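Local coordinates for importin subunit beta-1 (PDB 5OWU), which acts as the importin beta subunit in nuclear protein import, associating with importin alpha, which binds the classical nuclear localization signal of cargo, at residues S45-I49 and N99-A103; K66-V70 and F80-W84; M139-G144 and I182-Q186; S194-R198 and E231-D237; I238-A242 and N279-M285. All coordinates share one frame; numbering follows the deposited sequence. Where two conformers were deposited one is given.

Interaction 1 (S45-I49 and N99-A103); sequences SQVLI and NALTA
Ser45 meets Asn99 through its hydroxyl: Asn99 ND2 donates to Ser45 OG at 3.0 Å, with the acceptor close to the plane of the asparagine amide. Ser45 OG is wedged between its own backbone N and carbonyl carbon (chi1 87°) and also bonds to Gly42 O in the preceding turn, so the hydroxyl ties Asn99 to the backbone of helix 37-48. Gln46 leaves its helix pointing away from Asn99, but a bend at chi2 (-67°) swings the amide back, and Asn99 ND2 donates to Gln46 OE1 at 2.7 Å. This donor sits above the glutamine carbonyl plane, off the lone pairs, and the two amide planes are nearly perpendicular (85°). Gln46 was modelled in two conformers, so this second bond may hold only part of the time; when both bonds are made, they fix the rotation of the Asn99 amide. Leu48 then lays its branched end against Ala103, with Leu48 CG 3.6 Å from Ala103 CB, and also touches Leu118 of helix 109-126. Ile49 fills the other flank: Ile49 CG2 lies 3.2 Å from Asn99 O and also meets the Thr102 methyl. Ile49 CD1 comes 3.5 Å from Asn99 OD1. A polar anchor at one end and packed aliphatic side chains at the other join HEAT 2 to HEAT 3, the neighbour-to-neighbour packing from which an alpha-solenoid is built.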
# COMPACT_ATOMS: atom_id res chain seq x y z
N SER A 45 -4.86 31.05 -21.71
CA SER A 45 -3.95 31.95 -21.02
C SER A 45 -4.49 33.38 -20.98
O SER A 45 -4.25 34.10 -20.01
CB SER A 45 -2.57 31.91 -21.67
OG SER A 45 -2.47 32.82 -22.76
N GLN A 46 -5.25 33.80 -22.01
CA GLN A 46 -5.79 35.16 -22.00
C GLN A 46 -6.93 35.29 -20.99
O GLN A 46 -7.06 36.32 -20.33
CB GLN A 46 -6.25 35.56 -23.40
CG GLN A 46 -5.12 35.89 -24.39
CD GLN A 46 -4.31 37.15 -24.04
OE1 GLN A 46 -3.12 37.22 -24.35
NE2 GLN A 46 -4.95 38.14 -23.41
N VAL A 47 -7.76 34.25 -20.85
CA VAL A 47 -8.84 34.32 -19.87
C VAL A 47 -8.26 34.30 -18.46
O VAL A 47 -8.75 35.01 -17.57
CB VAL A 47 -9.84 33.17 -20.10
CG1 VAL A 47 -10.87 33.11 -18.97
CG2 VAL A 47 -10.54 33.34 -21.44
N LEU A 48 -7.20 33.52 -18.24
CA LEU A 48 -6.56 33.52 -16.92
C LEU A 48 -6.32 34.94 -16.41
O LEU A 48 -6.52 35.21 -15.22
CB LEU A 48 -5.24 32.75 -16.98
CG LEU A 48 -4.37 32.74 -15.73
CD1 LEU A 48 -5.15 32.27 -14.50
CD2 LEU A 48 -3.16 31.87 -15.97
N ILE A 49 -5.91 35.86 -17.28
CA ILE A 49 -5.57 37.22 -16.87
C ILE A 49 -6.71 38.21 -17.10
O ILE A 49 -6.51 39.41 -16.92
CB ILE A 49 -4.29 37.71 -17.57
CG1 ILE A 49 -4.49 37.75 -19.10
CG2 ILE A 49 -3.10 36.82 -17.20
CD1 ILE A 49 -3.42 38.50 -19.84
N ASN A 99 1.59 35.53 -20.09
CA ASN A 99 0.31 35.68 -19.40
C ASN A 99 0.30 34.91 -18.09
O ASN A 99 -0.20 35.41 -17.07
CB ASN A 99 -0.83 35.22 -20.31
CG ASN A 99 -1.10 36.18 -21.46
OD1 ASN A 99 -0.61 37.31 -21.46
ND2 ASN A 99 -1.87 35.73 -22.44
N ALA A 100 0.85 33.69 -18.09
CA ALA A 100 0.94 32.92 -16.87
C ALA A 100 1.77 33.64 -15.82
O ALA A 100 1.39 33.69 -14.64
CB ALA A 100 1.54 31.55 -17.17
N LEU A 101 2.91 34.20 -16.22
CA LEU A 101 3.74 34.95 -15.28
C LEU A 101 3.02 36.19 -14.77
O LEU A 101 3.19 36.57 -13.61
CB LEU A 101 5.07 35.33 -15.93
CG LEU A 101 6.11 34.21 -16.04
CD1 LEU A 101 7.20 34.58 -17.03
CD2 LEU A 101 6.70 33.89 -14.68
N THR A 102 2.21 36.82 -15.62
CA THR A 102 1.40 37.94 -15.16
C THR A 102 0.44 37.49 -14.07
O THR A 102 0.31 38.14 -13.02
CB THR A 102 0.63 38.56 -16.32
OG1 THR A 102 1.55 39.20 -17.22
CG2 THR A 102 -0.40 39.58 -15.82
N ALA A 103 -0.24 36.36 -14.29
CA ALA A 103 -1.19 35.88 -13.29
C ALA A 103 -0.49 35.42 -12.01
O ALA A 103 -1.08 35.49 -10.93
CB ALA A 103 -2.02 34.74 -13.89

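Interaction 2 (K66-V70 and F80-W84); sequences KNELV and FAQRW
Leu69 and Phe80 bring the two backbones together, with their CA atoms 5.1 Å apart, where the turn after helix 55-67 runs past helix 74-87 within the importin-beta N-terminal domain. Lys66 O accepts from both Leu69 N and Val70 N. The turn presents Glu68 O to the second helix. This carbonyl oxygen lies over one face of the Phe80 ring, 3.3 Å from Phe80 CG and offset toward the rim. The same oxygen accepts from Arg83 NH2 at 3.0 Å, on a lone pair in the carbonyl plane. Arg83 is straight as far as CD and then bends at chi3 (61°), which turns its guanidinium edge to Glu68. Arg83 NH2 also forms a salt bridge with Glu68 OE1 at 2.9 Å, using the anti lone pair, although carboxylate and guanidinium are turned 67° apart. One water accepts from Arg83 NE and donates to Glu68 O and Phe80 O; a second links Arg83 NH1 to Glu68 OE1. On the buried side Leu69 CD2 packs 3.6 Å from Trp84 CE3, and Trp84 NE1 bonds to Glu126. One arginine nitrogen thus grips both the backbone and the side chain of Glu68, which probably stiffens the turn, and the charge pairing is likely to hold the carboxylate ionised.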
# COMPACT_ATOMS: atom_id res chain seq x y z
N LYS A 66 -3.48 23.31 -17.96
CA LYS A 66 -2.49 22.52 -17.24
C LYS A 66 -2.72 21.04 -17.44
O LYS A 66 -1.77 20.27 -17.65
CB LYS A 66 -2.52 22.85 -15.74
CG LYS A 66 -1.74 21.86 -14.85
CD LYS A 66 -2.13 21.98 -13.40
CE LYS A 66 -3.42 21.23 -13.12
NZ LYS A 66 -3.16 19.84 -12.62
N ASN A 67 -3.97 20.61 -17.36
CA ASN A 67 -4.30 19.21 -17.54
C ASN A 67 -4.15 18.75 -18.98
O ASN A 67 -4.22 17.54 -19.23
CB ASN A 67 -5.72 18.94 -17.05
CG ASN A 67 -5.81 18.95 -15.53
OD1 ASN A 67 -4.83 18.67 -14.83
ND2 ASN A 67 -6.99 19.26 -15.02
N GLU A 68 -3.96 19.66 -19.93
CA GLU A 68 -3.56 19.26 -21.28
C GLU A 68 -2.04 19.30 -21.49
O GLU A 68 -1.57 19.11 -22.62
CB GLU A 68 -4.24 20.16 -22.32
CG GLU A 68 -5.76 20.06 -22.33
CD GLU A 68 -6.26 18.66 -22.63
OE1 GLU A 68 -5.62 17.97 -23.44
OE2 GLU A 68 -7.28 18.25 -22.05
N LEU A 69 -1.27 19.53 -20.43
CA LEU A 69 0.17 19.67 -20.53
C LEU A 69 0.94 18.66 -19.70
O LEU A 69 2.06 18.29 -20.08
CB LEU A 69 0.59 21.09 -20.12
CG LEU A 69 0.18 22.22 -21.06
CD1 LEU A 69 0.53 23.58 -20.48
CD2 LEU A 69 0.82 22.05 -22.43
N VAL A 70 0.38 18.19 -18.59
CA VAL A 70 1.00 17.17 -17.77
C VAL A 70 -0.05 16.13 -17.43
O VAL A 70 -1.25 16.39 -17.43
CB VAL A 70 1.63 17.74 -16.48
CG1 VAL A 70 2.85 18.58 -16.81
CG2 VAL A 70 0.59 18.56 -15.70
N PHE A 80 1.66 14.96 -24.55
CA PHE A 80 1.43 16.36 -24.23
C PHE A 80 2.68 17.20 -24.46
O PHE A 80 2.61 18.32 -24.99
CB PHE A 80 0.97 16.51 -22.77
CG PHE A 80 -0.43 16.03 -22.50
CD1 PHE A 80 -1.32 15.74 -23.52
CD2 PHE A 80 -0.88 15.90 -21.19
CE1 PHE A 80 -2.61 15.31 -23.25
CE2 PHE A 80 -2.16 15.48 -20.91
CZ PHE A 80 -3.03 15.18 -21.95
N ALA A 81 3.84 16.67 -24.08
CA ALA A 81 5.08 17.41 -24.28
C ALA A 81 5.31 17.68 -25.76
O ALA A 81 5.58 18.81 -26.17
CB ALA A 81 6.26 16.64 -23.68
N GLN A 82 5.20 16.63 -26.59
CA GLN A 82 5.44 16.83 -28.02
C GLN A 82 4.39 17.74 -28.65
O GLN A 82 4.71 18.51 -29.57
CB GLN A 82 5.47 15.48 -28.74
CG GLN A 82 5.68 15.63 -30.25
CD GLN A 82 5.93 14.31 -30.95
OE1 GLN A 82 6.41 13.35 -30.34
NE2 GLN A 82 5.59 14.25 -32.23
N ARG A 83 3.14 17.68 -28.18
CA ARG A 83 2.12 18.58 -28.71
C ARG A 83 2.44 20.04 -28.37
O ARG A 83 2.30 20.92 -29.22
CB ARG A 83 0.74 18.20 -28.20
CG ARG A 83 -0.34 19.19 -28.66
CD ARG A 83 -1.74 18.74 -28.31
NE ARG A 83 -1.94 18.60 -26.87
CZ ARG A 83 -3.11 18.33 -26.32
NH1 ARG A 83 -4.18 18.19 -27.09
NH2 ARG A 83 -3.23 18.20 -25.00
N TRP A 84 2.84 20.31 -27.13
CA TRP A 84 3.27 21.66 -26.79
C TRP A 84 4.44 22.10 -27.67
O TRP A 84 4.45 23.21 -28.21
CB TRP A 84 3.68 21.73 -25.31
CG TRP A 84 4.30 23.04 -24.93
CD1 TRP A 84 5.63 23.30 -24.82
CD2 TRP A 84 3.63 24.26 -24.61
NE1 TRP A 84 5.83 24.61 -24.45
CE2 TRP A 84 4.62 25.22 -24.31
CE3 TRP A 84 2.28 24.63 -24.54
CZ2 TRP A 84 4.31 26.53 -23.94
CZ3 TRP A 84 1.98 25.93 -24.18
CH2 TRP A 84 2.98 26.86 -23.88
O HOH W 1 -0.02 19.41 -24.94
O HOH W 2 -7.06 17.84 -26.25

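Interaction 3 (M139-G144 and I182-Q186); sequences MVDNTG and IAIVQ
Val140, Thr143 and Gln186 form a mixed apolar and hydrogen-bonded seam between the end of helix 133-142 and the flank of helix 177-188, with Ala183 at the closest backbone approach, 4.4 Å between the CA atoms of Val140 and Ala183. The small alanine methyl rests against the backbone of Met139 and Val140. To one side, Val140 CG1 touches Ile182 CG2 at 3.7 Å. The polar side is a chain of hydrogen bonds. Gln186 reaches across fully extended beyond CG (chi2 179°), and its NE2 donates to Val140 O at 2.9 Å, in the carbonyl plane on a lone pair. It thereby satisfies a last-turn carbonyl, since Gly144 N pairs with Asp141 O instead. The contact joins HEAT 4 to HEAT 5, successive repeats of the solenoid, and Thr143, the first residue to leave helical geometry, ties the two together. Gln186 NE2 gives its other bond to Thr143 OG1, 2.8 Å away but tilted 20° from the amide plane, and Thr143 OG1 in turn donates to Ala183 O at 2.8 Å. Chi1 of Thr143 (67°) turns the hydroxyl to this carbonyl, while its side chain also touches Leu156 of helix 149-165. A leucine in place of Gln186 would probably leave Val140 O without its donor and the Thr143 hydroxyl without the bond it accepts. Ile182 and Gln186 also pack on side chains of another protein's chain.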
# COMPACT_ATOMS: atom_id res chain seq x y z
N MET A 139 12.52 33.31 -11.07
CA MET A 139 12.22 32.70 -9.78
C MET A 139 13.24 33.13 -8.73
O MET A 139 12.86 33.49 -7.61
CB MET A 139 12.20 31.17 -9.90
CG MET A 139 11.07 30.58 -10.77
SD MET A 139 9.39 30.80 -10.13
CE MET A 139 8.87 32.26 -11.03
N VAL A 140 14.53 33.12 -9.07
CA VAL A 140 15.55 33.55 -8.12
C VAL A 140 15.32 35.00 -7.73
O VAL A 140 15.38 35.35 -6.54
CB VAL A 140 16.96 33.33 -8.71
CG1 VAL A 140 18.04 34.00 -7.83
CG2 VAL A 140 17.23 31.84 -8.84
N ASP A 141 15.06 35.87 -8.71
CA ASP A 141 14.80 37.26 -8.37
C ASP A 141 13.52 37.42 -7.55
O ASP A 141 13.46 38.28 -6.66
CB ASP A 141 14.72 38.11 -9.64
CG ASP A 141 16.06 38.23 -10.35
OD1 ASP A 141 17.11 38.01 -9.70
OD2 ASP A 141 16.06 38.55 -11.55
N ASN A 142 12.52 36.57 -7.79
CA ASN A 142 11.21 36.71 -7.16
C ASN A 142 11.20 36.33 -5.68
O ASN A 142 10.31 36.77 -4.95
CB ASN A 142 10.17 35.85 -7.89
CG ASN A 142 9.56 36.55 -9.08
OD1 ASN A 142 10.05 37.59 -9.50
ND2 ASN A 142 8.48 35.99 -9.61
N THR A 143 12.12 35.49 -5.23
CA THR A 143 12.23 35.18 -3.81
C THR A 143 13.34 35.98 -3.15
O THR A 143 13.69 35.69 -2.00
CB THR A 143 12.42 33.68 -3.60
OG1 THR A 143 13.69 33.26 -4.10
CG2 THR A 143 11.32 32.90 -4.30
N GLY A 144 13.89 36.98 -3.84
CA GLY A 144 14.85 37.87 -3.22
C GLY A 144 14.26 38.62 -2.04
O GLY A 144 13.05 38.81 -1.92
N ILE A 182 18.54 27.88 -5.09
CA ILE A 182 18.73 29.28 -4.72
C ILE A 182 17.38 29.91 -4.46
O ILE A 182 17.17 30.57 -3.43
CB ILE A 182 19.52 30.04 -5.80
CG1 ILE A 182 20.94 29.50 -5.90
CG2 ILE A 182 19.56 31.52 -5.47
CD1 ILE A 182 21.65 29.91 -7.17
N ALA A 183 16.43 29.68 -5.36
CA ALA A 183 15.14 30.32 -5.19
C ALA A 183 14.46 29.80 -3.92
O ALA A 183 13.86 30.58 -3.17
CB ALA A 183 14.27 30.09 -6.43
N ILE A 184 14.60 28.51 -3.64
CA ILE A 184 13.86 27.94 -2.52
C ILE A 184 14.49 28.35 -1.21
O ILE A 184 13.81 28.86 -0.30
CB ILE A 184 13.76 26.41 -2.66
CG1 ILE A 184 12.78 26.05 -3.77
CG2 ILE A 184 13.33 25.77 -1.33
CD1 ILE A 184 12.66 24.57 -4.04
N VAL A 185 15.81 28.16 -1.08
CA VAL A 185 16.47 28.42 0.19
C VAL A 185 16.40 29.89 0.54
O VAL A 185 16.34 30.26 1.72
CB VAL A 185 17.92 27.89 0.15
CG1 VAL A 185 18.67 28.23 1.43
CG2 VAL A 185 17.91 26.39 -0.08
N GLN A 186 16.36 30.77 -0.47
CA GLN A 186 16.17 32.19 -0.21
C GLN A 186 14.90 32.44 0.60
O GLN A 186 14.90 33.27 1.51
CB GLN A 186 16.12 32.97 -1.53
CG GLN A 186 17.50 33.32 -2.08
CD GLN A 186 17.48 34.08 -3.40
OE1 GLN A 186 18.54 34.42 -3.93
NE2 GLN A 186 16.29 34.36 -3.93

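Interaction 4 (S194-R198 and E231-D237); sequences SKAVR and EATQAED
Arg198 and Lys195 stretch from the first turn of helix 195-208 to two acidic residues, each making a salt bridge. The backbones stay well apart: the CA atoms of Lys195 and Asp237 are 7.8 Å from each other, so long side chains must span the gap. Lys195 does so fully extended beyond CG, and its NZ meets Asp237 OD1 at 2.7 Å on the anti side of the carboxylate, 25° out of its plane. The other oxygen, Asp237 OD2, caps Val240 N, so one carboxylate serves both the lysine and the start of the next helix. Arg198 instead turns at chi3 (88°), which brings its guanidinium edge up to Glu231. Arg198 NH2 donates to Glu231 OE2 at 2.7 Å, nearly along the C-O axis, and the two flat groups are almost coplanar. Glu231 reaches this place by a bend at chi2 (-61°). Two methyls border the arginine end, with Ala232 CB 3.9 Å from Arg198 NH2 and Ala235 CB 3.8 Å from Arg198 NH1. Behind it, Arg198 NE bonds to Ala188 O. With a methionine here, the Glu231 carboxylate is likely to lose its cationic mate and the Ala188 carbonyl its donor. Ser194 caps the helix that carries both cations, its OG accepting from Val197 N. Paired charges across helix ends and turns thus join HEAT 5 to HEAT 6, successive units of the importin beta solenoid.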
# COMPACT_ATOMS: atom_id res chain seq x y z
N SER A 194 8.18 36.30 6.66
CA SER A 194 6.82 35.81 6.48
C SER A 194 6.77 34.31 6.78
O SER A 194 7.47 33.52 6.14
CB SER A 194 6.32 36.08 5.07
OG SER A 194 5.13 35.37 4.83
N LYS A 195 5.92 33.93 7.74
CA LYS A 195 5.74 32.52 8.04
C LYS A 195 5.19 31.76 6.84
O LYS A 195 5.59 30.63 6.57
CB LYS A 195 4.81 32.35 9.24
CG LYS A 195 5.35 32.98 10.52
CD LYS A 195 4.45 32.70 11.72
CE LYS A 195 5.07 33.22 13.01
NZ LYS A 195 4.40 32.67 14.23
N ALA A 196 4.26 32.38 6.10
CA ALA A 196 3.74 31.74 4.89
C ALA A 196 4.87 31.47 3.90
O ALA A 196 4.90 30.41 3.27
CB ALA A 196 2.67 32.62 4.25
N VAL A 197 5.81 32.41 3.78
CA VAL A 197 6.89 32.24 2.81
C VAL A 197 7.85 31.14 3.26
O VAL A 197 8.26 30.31 2.45
CB VAL A 197 7.63 33.58 2.59
CG1 VAL A 197 8.85 33.38 1.68
CG2 VAL A 197 6.70 34.61 1.97
N ARG A 198 8.22 31.12 4.55
CA ARG A 198 9.09 30.05 5.04
C ARG A 198 8.43 28.69 4.88
O ARG A 198 9.09 27.71 4.51
CB ARG A 198 9.46 30.28 6.50
CG ARG A 198 10.39 31.45 6.76
CD ARG A 198 11.03 31.33 8.13
NE ARG A 198 12.27 30.55 8.09
CZ ARG A 198 13.01 30.24 9.15
NH1 ARG A 198 12.64 30.62 10.36
NH2 ARG A 198 14.12 29.54 8.99
N GLU A 231 18.35 24.97 11.33
CA GLU A 231 17.95 26.28 11.79
C GLU A 231 16.43 26.37 11.78
O GLU A 231 15.82 26.82 12.76
CB GLU A 231 18.57 27.37 10.89
CG GLU A 231 18.43 28.79 11.43
CD GLU A 231 16.98 29.23 11.60
OE1 GLU A 231 16.61 29.68 12.70
OE2 GLU A 231 16.21 29.10 10.62
N ALA A 232 15.80 25.90 10.70
CA ALA A 232 14.34 25.99 10.62
C ALA A 232 13.66 25.09 11.64
O ALA A 232 12.60 25.44 12.16
CB ALA A 232 13.86 25.65 9.21
N THR A 233 14.24 23.92 11.94
CA THR A 233 13.62 23.07 12.96
C THR A 233 13.67 23.70 14.34
O THR A 233 12.86 23.34 15.20
CB THR A 233 14.30 21.70 13.05
OG1 THR A 233 15.64 21.87 13.54
CG2 THR A 233 14.32 21.00 11.70
N GLN A 234 14.60 24.63 14.57
CA GLN A 234 14.63 25.34 15.85
C GLN A 234 13.86 26.66 15.82
O GLN A 234 13.94 27.43 16.78
CB GLN A 234 16.07 25.59 16.27
CG GLN A 234 16.96 24.34 16.20
CD GLN A 234 16.42 23.21 17.05
OE1 GLN A 234 16.36 23.31 18.27
NE2 GLN A 234 16.03 22.11 16.40
N ALA A 235 13.10 26.94 14.76
CA ALA A 235 12.36 28.20 14.68
C ALA A 235 11.25 28.24 15.72
O ALA A 235 10.78 27.22 16.22
CB ALA A 235 11.76 28.38 13.28
N GLU A 236 10.82 29.47 16.05
CA GLU A 236 9.83 29.65 17.10
C GLU A 236 8.45 29.18 16.66
O GLU A 236 7.69 28.61 17.45
CB GLU A 236 9.77 31.12 17.54
CG GLU A 236 11.06 31.64 18.16
CD GLU A 236 11.48 30.86 19.40
OE1 GLU A 236 12.64 30.39 19.44
OE2 GLU A 236 10.65 30.72 20.32
N ASP A 237 8.10 29.41 15.39
CA ASP A 237 6.77 29.07 14.91
C ASP A 237 6.64 27.57 14.69
O ASP A 237 7.50 26.95 14.05
CB ASP A 237 6.45 29.82 13.62
CG ASP A 237 5.11 29.45 13.06
OD1 ASP A 237 4.11 30.08 13.46
OD2 ASP A 237 5.05 28.52 12.23
O HOH W 3 14.09 30.72 12.30

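Interaction 5 (I238-A242 and N279-M285); sequences IEVQA and NDKVASM
Ile238, Met285 and Lys281 carry most of this contact, in which helices 238-242 and 280-285 run almost parallel (16°) with their axes 10.4 Å apart. Ile238 points across the gap with CG1 anti to the backbone N (chi1 -171°), which carries CD1 right to the start of the opposite helix. There Ile238 CD1 lies 3.6 Å from Lys281 CG and also touches Asn279 OD1 and Val282 CG2. Asn279 is the N-cap of that helix: its OD1 accepts from Val282 N and, weakly, from Lys281 N, so the isoleucine methyl packs against a cap already held in place. Met285, a turn further on, is extended beyond CG and lays its thioether along the backbone of helix 238-242. Met285 SD is 3.6 Å from Ala242 N, and its CE touches Ile238 O at 3.6 Å while also resting near the methyl of Ala242. Gln241 CB flanks the sulfur, and its OE1 meets a Val282 methyl. Lys281 takes the outer edge. Its chain folds at chi2 (88°), so that the aliphatic part lies over Ile238 and Lys281 CE comes 4.0 Å from Ala242 CB; its ammonium is well separated from the carboxylate of Glu239. No hydrogen bond crosses between the segments, and the join rests on van der Waals packing. Near-parallel stacking of this kind, here between the second helices of HEAT 6 and HEAT 7, is a mark of HEAT-repeat solenoids.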
# COMPACT_ATOMS: atom_id res chain seq x y z
N ILE A 238 5.55 26.99 15.19
CA ILE A 238 5.42 25.54 15.24
C ILE A 238 5.17 24.96 13.85
O ILE A 238 5.60 23.84 13.55
CB ILE A 238 4.32 25.13 16.23
CG1 ILE A 238 4.33 23.62 16.45
CG2 ILE A 238 2.94 25.61 15.74
CD1 ILE A 238 3.35 23.13 17.50
N GLU A 239 4.47 25.69 12.98
CA GLU A 239 4.25 25.20 11.62
C GLU A 239 5.56 25.19 10.83
O GLU A 239 5.81 24.27 10.04
CB GLU A 239 3.20 26.06 10.92
CG GLU A 239 1.78 25.79 11.39
CD GLU A 239 0.78 26.79 10.86
OE1 GLU A 239 0.55 26.82 9.63
OE2 GLU A 239 0.23 27.57 11.67
N VAL A 240 6.40 26.21 11.02
CA VAL A 240 7.72 26.22 10.40
C VAL A 240 8.51 25.00 10.85
O VAL A 240 9.12 24.30 10.04
CB VAL A 240 8.46 27.53 10.72
CG1 VAL A 240 9.93 27.46 10.31
CG2 VAL A 240 7.78 28.68 10.01
N GLN A 241 8.51 24.73 12.16
CA GLN A 241 9.17 23.54 12.67
C GLN A 241 8.64 22.29 11.99
O GLN A 241 9.41 21.45 11.51
CB GLN A 241 8.97 23.43 14.19
CG GLN A 241 9.76 24.44 15.00
CD GLN A 241 9.56 24.26 16.49
OE1 GLN A 241 8.51 23.79 16.93
NE2 GLN A 241 10.57 24.62 17.27
N ALA A 242 7.31 22.14 11.93
CA ALA A 242 6.73 20.95 11.32
C ALA A 242 7.21 20.77 9.89
O ALA A 242 7.63 19.68 9.48
CB ALA A 242 5.20 21.02 11.37
N ASN A 279 4.80 20.01 24.44
CA ASN A 279 3.90 20.17 23.30
C ASN A 279 3.88 18.88 22.50
O ASN A 279 4.92 18.44 22.00
CB ASN A 279 4.35 21.34 22.42
CG ASN A 279 3.40 21.61 21.29
OD1 ASN A 279 3.23 20.78 20.39
ND2 ASN A 279 2.77 22.78 21.30
N ASP A 280 2.69 18.27 22.37
CA ASP A 280 2.59 16.96 21.74
C ASP A 280 2.98 17.00 20.27
O ASP A 280 3.52 16.02 19.75
CB ASP A 280 1.17 16.40 21.89
CG ASP A 280 0.80 16.11 23.33
OD1 ASP A 280 1.70 16.08 24.20
OD2 ASP A 280 -0.40 15.91 23.60
N LYS A 281 2.73 18.12 19.59
CA LYS A 281 3.06 18.21 18.17
C LYS A 281 4.57 18.23 17.95
O LYS A 281 5.10 17.53 17.08
CB LYS A 281 2.40 19.46 17.57
CG LYS A 281 2.83 19.83 16.14
CD LYS A 281 1.98 19.12 15.09
CE LYS A 281 2.26 19.68 13.70
NZ LYS A 281 1.80 21.10 13.57
N VAL A 282 5.29 19.04 18.74
CA VAL A 282 6.75 19.10 18.64
C VAL A 282 7.35 17.72 18.89
O VAL A 282 8.10 17.16 18.06
CB VAL A 282 7.30 20.14 19.63
CG1 VAL A 282 8.82 20.24 19.52
CG2 VAL A 282 6.64 21.51 19.39
N ALA A 283 7.02 17.15 20.06
CA ALA A 283 7.51 15.82 20.39
C ALA A 283 7.21 14.85 19.27
O ALA A 283 8.08 14.06 18.87
CB ALA A 283 6.88 15.35 21.70
N SER A 284 5.99 14.90 18.72
CA SER A 284 5.62 14.02 17.62
C SER A 284 6.58 14.19 16.45
O SER A 284 6.96 13.20 15.81
CB SER A 284 4.19 14.31 17.16
OG SER A 284 3.25 13.90 18.13
N MET A 285 6.98 15.43 16.15
CA MET A 285 7.96 15.66 15.09
C MET A 285 9.24 14.86 15.34
O MET A 285 9.75 14.17 14.44
CB MET A 285 8.31 17.14 14.99
CG MET A 285 7.16 18.05 14.63
SD MET A 285 7.74 19.77 14.62
CE MET A 285 6.23 20.62 15.08

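Most of these contacts follow the N-terminal half of the solenoid in repeat order: interaction 1 joins HEAT 2 to 3, interaction 3 HEAT 4 to 5, interaction 4 HEAT 5 to 6 and interaction 5 HEAT 6 to 7. Interaction 2 falls within the chain span that interaction 1 bridges, with centres about 17 Å apart. Interactions 3 and 4 use consecutive helices, 177-188 and 195-208, and their centres are about 16 Å apart. Interactions 4 and 5 touch, with centres about 12 Å apart: Ala235 O lies 2.8 Å from Gln241 NE2, and the loop of interaction 4 leads straight into helix 238-255, the first helix of interaction 5. Interactions 1 and 5 are about 38 Å apart between centres.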